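Local coordinates for RimK-related lysine biosynthesis protein (PDB 5K2M) that binds ADP and magnesium and probably acts as an ATP-dependent, RimK-type ligase in lysine biosynthesis, joining an amino group to a carboxylate, at residues R2-E13 with D42-S52; Y175-I185 with A251-K262. One frame throughout, in Å; residues are numbered along the deposited sequence.

How the contacts relate
The two contacts show how an ATP-grasp ligase is assembled from sheets backed by helices. Contact 1 closes before contact 2 opens along the chain, and their centres lie about 18 Å apart, with nearest atoms about 5 Å from each other. Contact 1 joins neighbouring strands of the parallel N-terminal sheet; contact 2 seats the last two helices on the antiparallel sheet of the ATP-grasp domain. Helix 259-272 connects them: its start packs in contact 2, and further on Ala-267, Val-268, Val-270 and Ala-271 cover Ile-3, Val-45 and Ile-47 of contact 1. The C-terminal helix thus ties the N-terminal sheet to the nucleotide-binding domain.

Contact 1 (R2-E13 with D42-S52)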
loop_
_atom_site.group_PDB
_atom_site.type_symbol
_atom_site.label_atom_id
_atom_site.label_comp_id
_atom_site.label_asym_id
_atom_site.label_seq_id
_atom_site.Cartn_x
_atom_site.Cartn_y
_atom_site.Cartn_z
ATOM N N ARG A 2 -45.417 0.881 3.016
ATOM C CA ARG A 2 -44.992 0.812 1.624
ATOM C C ARG A 2 -44.611 -0.628 1.295
ATOM O O ARG A 2 -43.687 -1.195 1.876
ATOM C CB ARG A 2 -43.855 1.797 1.347
ATOM C CG ARG A 2 -44.365 3.222 1.182
ATOM C CD ARG A 2 -43.278 4.273 1.303
ATOM N NE ARG A 2 -42.216 4.090 0.319
ATOM C CZ ARG A 2 -42.247 4.514 -0.941
ATOM N NH1 ARG A 2 -43.294 5.160 -1.418
ATOM N NH2 ARG A 2 -41.209 4.282 -1.733
ATOM N N ILE A 3 -45.365 -1.217 0.374
ATOM C CA ILE A 3 -45.195 -2.604 -0.022
ATOM C C ILE A 3 -44.560 -2.624 -1.415
ATOM O O ILE A 3 -45.132 -2.112 -2.374
ATOM C CB ILE A 3 -46.555 -3.340 -0.061
ATOM C CG1 ILE A 3 -47.176 -3.395 1.337
ATOM C CG2 ILE A 3 -46.388 -4.745 -0.633
ATOM C CD1 ILE A 3 -48.626 -3.845 1.369
ATOM N N GLY A 4 -43.371 -3.195 -1.522
ATOM C CA GLY A 4 -42.742 -3.403 -2.824
ATOM C C GLY A 4 -43.206 -4.691 -3.490
ATOM O O GLY A 4 -43.469 -5.687 -2.810
ATOM N N ILE A 5 -43.291 -4.684 -4.819
ATOM C CA ILE A 5 -43.485 -5.922 -5.582
ATOM C C ILE A 5 -42.417 -6.012 -6.666
ATOM O O ILE A 5 -42.400 -5.190 -7.580
ATOM C CB ILE A 5 -44.869 -5.964 -6.267
ATOM C CG1 ILE A 5 -45.982 -5.777 -5.242
ATOM C CG2 ILE A 5 -45.067 -7.279 -6.997
ATOM C CD1 ILE A 5 -47.370 -5.712 -5.844
ATOM N N THR A 6 -41.540 -7.014 -6.595
ATOM C CA THR A 6 -40.514 -7.177 -7.633
ATOM C C THR A 6 -40.986 -8.163 -8.685
ATOM O O THR A 6 -41.572 -9.194 -8.359
ATOM C CB THR A 6 -39.168 -7.644 -7.084
ATOM O OG1 THR A 6 -39.329 -8.916 -6.470
ATOM C CG2 THR A 6 -38.630 -6.662 -6.083
ATOM N N TYR A 7 -40.713 -7.841 -9.946
ATOM C CA TYR A 7 -41.315 -8.560 -11.071
ATOM C C TYR A 7 -40.493 -8.490 -12.364
ATOM O O TYR A 7 -39.692 -7.568 -12.582
ATOM C CB TYR A 7 -42.733 -8.038 -11.321
ATOM C CG TYR A 7 -42.814 -6.645 -11.933
ATOM C CD1 TYR A 7 -42.822 -5.495 -11.141
ATOM C CD2 TYR A 7 -42.922 -6.487 -13.304
ATOM C CE1 TYR A 7 -42.911 -4.234 -11.714
ATOM C CE2 TYR A 7 -43.008 -5.236 -13.880
ATOM C CZ TYR A 7 -43.006 -4.119 -13.093
ATOM O OH TYR A 7 -43.084 -2.895 -13.722
ATOM N N THR A 8 -40.712 -9.484 -13.212
ATOM C CA THR A 8 -40.118 -9.545 -14.536
ATOM C C THR A 8 -41.162 -9.073 -15.532
ATOM O O THR A 8 -40.947 -8.109 -16.267
ATOM C CB THR A 8 -39.685 -10.979 -14.860
ATOM O OG1 THR A 8 -38.907 -11.483 -13.770
ATOM C CG2 THR A 8 -38.875 -11.022 -16.161
ATOM N N VAL A 9 -42.298 -9.760 -15.539
ATOM C CA VAL A 9 -43.467 -9.314 -16.279
ATOM C C VAL A 9 -44.618 -9.340 -15.285
ATOM O O VAL A 9 -44.550 -10.034 -14.266
ATOM C CB VAL A 9 -43.763 -10.195 -17.526
ATOM C CG1 VAL A 9 -42.629 -10.106 -18.545
ATOM C CG2 VAL A 9 -44.000 -11.644 -17.152
ATOM N N LEU A 10 -45.661 -8.578 -15.561
ATOM C CA LEU A 10 -46.823 -8.551 -14.691
ATOM C C LEU A 10 -47.879 -9.503 -15.235
ATOM O O LEU A 10 -48.680 -9.133 -16.100
ATOM C CB LEU A 10 -47.374 -7.126 -14.560
ATOM C CG LEU A 10 -46.432 -6.115 -13.901
ATOM C CD1 LEU A 10 -47.002 -4.709 -14.003
ATOM C CD2 LEU A 10 -46.150 -6.457 -12.446
ATOM N N ARG A 11 -47.847 -10.738 -14.742
ATOM C CA ARG A 11 -48.860 -11.742 -15.085
ATOM C C ARG A 11 -50.124 -11.427 -14.283
ATOM O O ARG A 11 -50.148 -10.495 -13.475
ATOM C CB ARG A 11 -48.367 -13.170 -14.757
ATOM C CG ARG A 11 -47.086 -13.592 -15.461
ATOM C CD ARG A 11 -46.400 -14.790 -14.801
ATOM N NE ARG A 11 -45.843 -14.477 -13.486
ATOM C CZ ARG A 11 -45.180 -15.340 -12.709
ATOM N NH1 ARG A 11 -44.971 -16.592 -13.114
ATOM N NH2 ARG A 11 -44.717 -14.955 -11.510
ATOM N N ARG A 12 -51.179 -12.193 -14.509
ATOM C CA ARG A 12 -52.410 -12.005 -13.766
ATOM C C ARG A 12 -52.161 -12.043 -12.248
ATOM O O ARG A 12 -52.695 -11.224 -11.511
ATOM C CB ARG A 12 -53.434 -13.059 -14.194
ATOM C CG ARG A 12 -54.632 -13.207 -13.271
ATOM C CD ARG A 12 -55.448 -11.925 -13.131
ATOM N NE ARG A 12 -56.164 -11.906 -11.855
ATOM C CZ ARG A 12 -57.194 -12.695 -11.547
ATOM N NH1 ARG A 12 -57.667 -13.584 -12.424
ATOM N NH2 ARG A 12 -57.759 -12.594 -10.346
ATOM N N GLU A 13 -51.349 -12.987 -11.789
ATOM C CA GLU A 13 -50.988 -13.074 -10.375
ATOM C C GLU A 13 -50.458 -11.738 -9.817
ATOM O O GLU A 13 -50.904 -11.290 -8.751
ATOM C CB GLU A 13 -49.958 -14.182 -10.133
ATOM C CG GLU A 13 -50.509 -15.605 -10.196
ATOM C CD GLU A 13 -50.459 -16.233 -11.588
ATOM O OE1 GLU A 13 -50.561 -17.478 -11.673
ATOM O OE2 GLU A 13 -50.328 -15.499 -12.598
ATOM N N ASP A 42 -37.172 2.730 0.506
ATOM C CA ASP A 42 -38.064 3.037 1.632
ATOM C C ASP A 42 -39.262 2.103 1.511
ATOM O O ASP A 42 -40.267 2.425 0.880
ATOM C CB ASP A 42 -38.483 4.509 1.571
ATOM C CG ASP A 42 -39.390 4.942 2.737
ATOM O OD1 ASP A 42 -39.434 4.270 3.794
ATOM O OD2 ASP A 42 -40.054 5.994 2.584
ATOM N N LEU A 43 -39.132 0.932 2.114
ATOM C CA LEU A 43 -40.076 -0.151 1.923
ATOM C C LEU A 43 -40.164 -0.931 3.210
ATOM O O LEU A 43 -39.147 -1.185 3.854
ATOM C CB LEU A 43 -39.560 -1.091 0.826
ATOM C CG LEU A 43 -39.969 -1.022 -0.651
ATOM C CD1 LEU A 43 -40.560 0.277 -1.130
ATOM C CD2 LEU A 43 -38.779 -1.417 -1.527
ATOM N N ASP A 44 -41.377 -1.326 3.573
ATOM C CA ASP A 44 -41.597 -2.087 4.793
ATOM C C ASP A 44 -41.568 -3.589 4.531
ATOM O O ASP A 44 -41.311 -4.371 5.438
ATOM C CB ASP A 44 -42.911 -1.663 5.436
ATOM C CG ASP A 44 -42.895 -0.199 5.858
ATOM O OD1 ASP A 44 -42.088 0.151 6.744
ATOM O OD2 ASP A 44 -43.666 0.601 5.298
ATOM N N VAL A 45 -41.831 -3.978 3.289
ATOM C CA VAL A 45 -41.755 -5.368 2.871
ATOM C C VAL A 45 -41.711 -5.406 1.350
ATOM O O VAL A 45 -42.225 -4.498 0.693
ATOM C CB VAL A 45 -42.944 -6.198 3.425
ATOM C CG1 VAL A 45 -44.286 -5.666 2.941
ATOM C CG2 VAL A 45 -42.801 -7.671 3.073
ATOM N N VAL A 46 -41.064 -6.435 0.799
ATOM C CA VAL A 46 -41.112 -6.680 -0.637
ATOM C C VAL A 46 -41.675 -8.066 -0.910
ATOM O O VAL A 46 -41.253 -9.045 -0.304
ATOM C CB VAL A 46 -39.729 -6.576 -1.290
ATOM C CG1 VAL A 46 -39.810 -6.928 -2.767
ATOM C CG2 VAL A 46 -39.185 -5.177 -1.108
ATOM N N ILE A 47 -42.631 -8.121 -1.827
ATOM C CA ILE A 47 -43.203 -9.367 -2.311
ATOM C C ILE A 47 -42.437 -9.748 -3.568
ATOM O O ILE A 47 -42.494 -9.052 -4.579
ATOM C CB ILE A 47 -44.708 -9.212 -2.595
ATOM C CG1 ILE A 47 -45.441 -8.910 -1.281
ATOM C CG2 ILE A 47 -45.280 -10.474 -3.220
ATOM C CD1 ILE A 47 -46.856 -8.394 -1.460
ATOM N N ILE A 48 -41.708 -10.849 -3.483
ATOM C CA ILE A 48 -40.776 -11.265 -4.531
ATOM C C ILE A 48 -41.516 -12.077 -5.597
ATOM O O ILE A 48 -41.979 -13.181 -5.313
ATOM C CB ILE A 48 -39.644 -12.109 -3.921
ATOM C CG1 ILE A 48 -38.874 -11.296 -2.874
ATOM C CG2 ILE A 48 -38.689 -12.622 -5.005
ATOM C CD1 ILE A 48 -38.009 -10.182 -3.431
ATOM N N ARG A 49 -41.624 -11.535 -6.812
ATOM C CA ARG A 49 -42.383 -12.196 -7.877
ATOM C C ARG A 49 -41.630 -12.341 -9.215
ATOM O O ARG A 49 -42.265 -12.589 -10.244
ATOM C CB ARG A 49 -43.712 -11.475 -8.103
ATOM C CG ARG A 49 -44.619 -11.440 -6.882
ATOM C CD ARG A 49 -45.106 -12.828 -6.486
ATOM N NE ARG A 49 -45.826 -13.461 -7.584
ATOM C CZ ARG A 49 -46.422 -14.648 -7.516
ATOM N NH1 ARG A 49 -47.042 -15.124 -8.590
ATOM N NH2 ARG A 49 -46.415 -15.356 -6.388
ATOM N N ASN A 50 -40.297 -12.248 -9.193
ATOM C CA ASN A 50 -39.493 -12.377 -10.418
ATOM C C ASN A 50 -39.754 -13.760 -11.065
ATOM O O ASN A 50 -39.789 -14.761 -10.360
ATOM C CB ASN A 50 -37.984 -12.263 -10.136
ATOM C CG ASN A 50 -37.580 -11.012 -9.348
ATOM O OD1 ASN A 50 -36.754 -10.225 -9.812
ATOM N ND2 ASN A 50 -38.088 -10.865 -8.137
ATOM N N VAL A 51 -39.916 -13.836 -12.388
ATOM C CA VAL A 51 -40.142 -15.144 -13.040
ATOM C C VAL A 51 -38.916 -16.073 -12.937
ATOM O O VAL A 51 -39.054 -17.290 -12.805
ATOM C CB VAL A 51 -40.576 -14.986 -14.514
ATOM C CG1 VAL A 51 -40.758 -16.342 -15.176
ATOM C CG2 VAL A 51 -41.890 -14.232 -14.587
ATOM N N SER A 52 -37.720 -15.499 -12.994
ATOM C CA SER A 52 -36.510 -16.277 -12.836
ATOM C C SER A 52 -36.329 -16.635 -11.361
ATOM O O SER A 52 -36.315 -15.753 -10.489
ATOM C CB SER A 52 -35.293 -15.499 -13.347
ATOM O OG SER A 52 -34.097 -16.033 -12.832
HETATM O O HOH W 1 -38.488 2.925 -2.614
HETATM O O HOH W 2 -42.706 -11.534 -12.756
#
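Strands 2-7 and 45-49 run side by side in parallel, their axes 4.4 Å apart at 19°, as neighbours in the four-stranded parallel sheet of the N-terminal domain of this ATP-grasp protein. Gly-4 is bonded through both its N and its O, N giving to Val-45 O at 2.8 Å and O accepting from Ile-47 N in a nearly straight bond (175°). On the face of Ile-3, that side chain lies alongside Val-45, while its CG2 branch meets Ile-47 CD1. On the face of Thr-6, the methyl CG2 touches Val-46 CG1 at 3.5 Å.

At the strand start, Arg-2 bends at chi3 (59°), bringing NE to Asp-42 O at 2.6 Å, close to the guanidinium plane. The backbone of Arg-2 is held too: N reaches the anti lone pair of Asp-44 OD2, and O accepts from Asp-44 N.

Beyond the strands, Val-51 CG2 sits centrally over one guanidinium face of Arg-11. That group and Arg-49 both form salt bridges to Glu-14, and Arg-49 NH1 also bonds to Met-246 O. A water bridges Thr-8 N, Val-9 O and Arg-49 O, and Thr-8 OG1 accepts from Val-51 N at 2.9 Å.

Contact 2 (Y175-I185 with A251-K262); sequences YVIGGEFVGAI and AARVTGADMAGK
Strand 180-185 crosses helix 251-255 almost perpendicularly, at 92° with the axes 8.5 Å apart at their closest, and a type I' turn at Ile-177 to Glu-180 makes it a beta hairpin with strand 175-177. The hairpin belongs to the antiparallel sheet of the ATP-grasp domain, and the two helices, joined by a short bend, pack on one side of it.

Met-259 is central to the apolar part. With its chain bent at chi2 (-82°), it lays SD over one face of the Tyr-175 ring, 4.2 Å from the centroid, a Met-aromatic contact; CE lies over the same face in a CH-pi contact. The sulfur also meets Val-182 CG2 at 3.5 Å. Ala-251 CB reaches Tyr-175 CE1 at 3.6 Å, while the phenol OH is hydrogen-bonded to Glu-247 O. Further along the strand, the CG2 branch of Ile-185 touches Ala-251, Val-254 and Thr-255.

Near the hairpin turn, Lys-262 crosses Glu-180 at about a right angle, and its NZ gives a 3.0 Å salt-bridge hydrogen bond to the syn lone pair of OE2. Lys-262 CB packs on Ile-177 CD1. A leucine in place of Lys-262 would probably leave the Glu-180 carboxylate without its positive mate and untether its end.

The bend between the helices is shaped by local bonds. Asp-258 caps the following helix by accepting from Gly-261 N, and Thr-255 forms an ST turn, its OG1 accepting from Ala-257 N at 3.0 Å while donating to Ala-251 O.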
loop_
_atom_site.group_PDB
_atom_site.type_symbol
_atom_site.label_atom_id
_atom_site.label_comp_id
_atom_site.label_asym_id
_atom_site.label_seq_id
_atom_site.Cartn_x
_atom_site.Cartn_y
_atom_site.Cartn_z
ATOM N N TYR A 175 -52.020 -24.937 -1.476
ATOM C CA TYR A 175 -51.403 -23.675 -1.101
ATOM C C TYR A 175 -51.504 -23.496 0.398
ATOM O O TYR A 175 -52.573 -23.684 0.967
ATOM C CB TYR A 175 -52.100 -22.527 -1.825
ATOM C CG TYR A 175 -51.961 -22.589 -3.323
ATOM C CD1 TYR A 175 -52.827 -23.370 -4.094
ATOM C CD2 TYR A 175 -50.960 -21.876 -3.971
ATOM C CE1 TYR A 175 -52.695 -23.434 -5.471
ATOM C CE2 TYR A 175 -50.817 -21.936 -5.347
ATOM C CZ TYR A 175 -51.679 -22.713 -6.090
ATOM O OH TYR A 175 -51.522 -22.755 -7.445
ATOM N N VAL A 176 -50.375 -23.165 1.022
ATOM C CA VAL A 176 -50.291 -22.876 2.434
ATOM C C VAL A 176 -49.470 -21.614 2.608
ATOM O O VAL A 176 -48.314 -21.529 2.168
ATOM C CB VAL A 176 -49.637 -24.020 3.230
ATOM C CG1 VAL A 176 -49.545 -23.670 4.714
ATOM C CG2 VAL A 176 -50.434 -25.304 3.060
ATOM N N ILE A 177 -50.087 -20.633 3.262
ATOM C CA ILE A 177 -49.515 -19.306 3.430
ATOM C C ILE A 177 -49.486 -19.007 4.925
ATOM O O ILE A 177 -50.530 -18.925 5.557
ATOM C CB ILE A 177 -50.333 -18.260 2.655
ATOM C CG1 ILE A 177 -50.231 -18.571 1.154
ATOM C CG2 ILE A 177 -49.836 -16.853 2.976
ATOM C CD1 ILE A 177 -50.914 -17.592 0.214
ATOM N N GLY A 178 -48.280 -18.907 5.484
ATOM C CA GLY A 178 -48.092 -18.618 6.907
ATOM C C GLY A 178 -48.680 -19.657 7.849
ATOM O O GLY A 178 -49.034 -19.334 8.978
ATOM N N GLY A 179 -48.786 -20.903 7.387
ATOM C CA GLY A 179 -49.368 -21.980 8.186
ATOM C C GLY A 179 -50.838 -22.234 7.899
ATOM O O GLY A 179 -51.393 -23.227 8.349
ATOM N N GLU A 180 -51.475 -21.349 7.147
ATOM C CA GLU A 180 -52.889 -21.480 6.845
ATOM C C GLU A 180 -53.075 -22.126 5.481
ATOM O O GLU A 180 -52.641 -21.577 4.463
ATOM C CB GLU A 180 -53.560 -20.094 6.860
ATOM C CG GLU A 180 -55.074 -20.108 6.652
ATOM C CD GLU A 180 -55.642 -18.745 6.262
ATOM O OE1 GLU A 180 -55.013 -17.717 6.575
ATOM O OE2 GLU A 180 -56.729 -18.701 5.634
ATOM N N PHE A 181 -53.720 -23.291 5.462
ATOM C CA PHE A 181 -54.167 -23.901 4.211
ATOM C C PHE A 181 -55.125 -22.937 3.525
ATOM O O PHE A 181 -56.073 -22.472 4.148
ATOM C CB PHE A 181 -54.866 -25.230 4.499
ATOM C CG PHE A 181 -55.435 -25.901 3.280
ATOM C CD1 PHE A 181 -54.629 -26.661 2.454
ATOM C CD2 PHE A 181 -56.780 -25.777 2.963
ATOM C CE1 PHE A 181 -55.152 -27.294 1.333
ATOM C CE2 PHE A 181 -57.312 -26.400 1.847
ATOM C CZ PHE A 181 -56.500 -27.168 1.034
ATOM N N VAL A 182 -54.870 -22.589 2.265
ATOM C CA VAL A 182 -55.756 -21.642 1.587
ATOM C C VAL A 182 -56.569 -22.277 0.473
ATOM O O VAL A 182 -57.582 -21.711 0.077
ATOM C CB VAL A 182 -55.018 -20.381 1.079
ATOM C CG1 VAL A 182 -53.976 -19.930 2.094
ATOM C CG2 VAL A 182 -54.357 -20.624 -0.248
ATOM N N GLY A 183 -56.145 -23.437 -0.032
ATOM C CA GLY A 183 -56.919 -24.137 -1.054
ATOM C C GLY A 183 -56.126 -25.168 -1.822
ATOM O O GLY A 183 -54.893 -25.229 -1.709
ATOM N N ALA A 184 -56.839 -25.966 -2.618
ATOM C CA ALA A 184 -56.212 -26.993 -3.442
ATOM C C ALA A 184 -57.007 -27.304 -4.689
ATOM O O ALA A 184 -58.236 -27.139 -4.725
ATOM C CB ALA A 184 -55.997 -28.270 -2.639
ATOM N N ILE A 185 -56.277 -27.762 -5.709
ATOM C CA ILE A 185 -56.848 -28.197 -6.983
ATOM C C ILE A 185 -56.260 -29.534 -7.412
ATOM O O ILE A 185 -55.170 -29.913 -6.967
ATOM C CB ILE A 185 -56.554 -27.200 -8.120
ATOM C CG1 ILE A 185 -55.034 -26.982 -8.283
ATOM C CG2 ILE A 185 -57.249 -25.880 -7.851
ATOM C CD1 ILE A 185 -54.635 -26.297 -9.577
ATOM N N ALA A 251 -55.797 -21.788 -10.224
ATOM C CA ALA A 251 -56.242 -22.312 -8.923
ATOM C C ALA A 251 -57.246 -21.380 -8.239
ATOM O O ALA A 251 -58.245 -21.837 -7.687
ATOM C CB ALA A 251 -55.057 -22.568 -8.012
ATOM N N ALA A 252 -56.972 -20.079 -8.283
ATOM C CA ALA A 252 -57.895 -19.081 -7.741
ATOM C C ALA A 252 -59.189 -19.047 -8.553
ATOM O O ALA A 252 -60.273 -18.982 -7.984
ATOM C CB ALA A 252 -57.250 -17.707 -7.719
ATOM N N ARG A 253 -59.078 -19.101 -9.878
ATOM C CA ARG A 253 -60.269 -19.091 -10.734
ATOM C C ARG A 253 -61.198 -20.271 -10.411
ATOM O O ARG A 253 -62.413 -20.130 -10.427
ATOM C CB ARG A 253 -59.886 -19.115 -12.222
ATOM C CG ARG A 253 -61.091 -19.211 -13.162
ATOM C CD ARG A 253 -60.712 -19.159 -14.632
ATOM N NE ARG A 253 -59.660 -20.123 -14.961
ATOM C CZ ARG A 253 -59.841 -21.428 -15.150
ATOM N NH1 ARG A 253 -61.048 -21.978 -15.065
ATOM N NH2 ARG A 253 -58.796 -22.197 -15.426
ATOM N N VAL A 254 -60.606 -21.414 -10.086
ATOM C CA VAL A 254 -61.329 -22.680 -9.967
ATOM C C VAL A 254 -61.837 -22.949 -8.533
ATOM O O VAL A 254 -62.824 -23.653 -8.344
ATOM C CB VAL A 254 -60.424 -23.811 -10.550
ATOM C CG1 VAL A 254 -60.654 -25.165 -9.914
ATOM C CG2 VAL A 254 -60.591 -23.878 -12.064
ATOM N N THR A 255 -61.169 -22.380 -7.532
ATOM C CA THR A 255 -61.550 -22.565 -6.131
ATOM C C THR A 255 -62.280 -21.368 -5.535
ATOM O O THR A 255 -62.966 -21.510 -4.534
ATOM C CB THR A 255 -60.319 -22.800 -5.240
ATOM O OG1 THR A 255 -59.427 -21.683 -5.339
ATOM C CG2 THR A 255 -59.593 -24.070 -5.643
ATOM N N GLY A 256 -62.103 -20.191 -6.128
ATOM C CA GLY A 256 -62.554 -18.943 -5.523
ATOM C C GLY A 256 -61.619 -18.417 -4.438
ATOM O O GLY A 256 -61.882 -17.364 -3.859
ATOM N N ALA A 257 -60.532 -19.128 -4.148
ATOM C CA ALA A 257 -59.645 -18.723 -3.065
ATOM C C ALA A 257 -58.872 -17.500 -3.514
ATOM O O ALA A 257 -58.529 -17.369 -4.693
ATOM C CB ALA A 257 -58.695 -19.843 -2.688
ATOM N N ASP A 258 -58.625 -16.595 -2.575
ATOM C CA ASP A 258 -57.947 -15.345 -2.871
ATOM C C ASP A 258 -56.488 -15.489 -2.456
ATOM O O ASP A 258 -56.083 -15.016 -1.398
ATOM C CB ASP A 258 -58.632 -14.174 -2.152
ATOM C CG ASP A 258 -58.025 -12.830 -2.524
ATOM O OD1 ASP A 258 -57.369 -12.741 -3.581
ATOM O OD2 ASP A 258 -58.188 -11.857 -1.767
ATOM N N MET A 259 -55.707 -16.144 -3.309
ATOM C CA MET A 259 -54.324 -16.471 -2.982
ATOM C C MET A 259 -53.540 -15.170 -2.906
ATOM O O MET A 259 -52.680 -14.999 -2.045
ATOM C CB MET A 259 -53.677 -17.373 -4.036
ATOM C CG MET A 259 -54.579 -18.426 -4.666
ATOM S SD MET A 259 -54.766 -19.906 -3.682
ATOM C CE MET A 259 -55.686 -20.908 -4.846
ATOM N N ALA A 260 -53.825 -14.271 -3.839
ATOM C CA ALA A 260 -53.173 -12.975 -3.885
ATOM C C ALA A 260 -53.367 -12.205 -2.565
ATOM O O ALA A 260 -52.398 -11.760 -1.935
ATOM C CB ALA A 260 -53.707 -12.176 -5.064
ATOM N N GLY A 261 -54.621 -12.076 -2.149
ATOM C CA GLY A 261 -54.981 -11.423 -0.884
ATOM C C GLY A 261 -54.313 -12.018 0.345
ATOM O O GLY A 261 -53.790 -11.288 1.192
ATOM N N LYS A 262 -54.330 -13.345 0.437
ATOM C CA LYS A 262 -53.671 -14.048 1.531
ATOM C C LYS A 262 -52.157 -13.819 1.510
ATOM O O LYS A 262 -51.530 -13.681 2.561
ATOM C CB LYS A 262 -53.977 -15.544 1.459
ATOM C CG LYS A 262 -55.439 -15.904 1.681
ATOM C CD LYS A 262 -55.766 -15.852 3.156
ATOM C CE LYS A 262 -57.238 -16.070 3.421
ATOM N NZ LYS A 262 -57.514 -15.876 4.873
#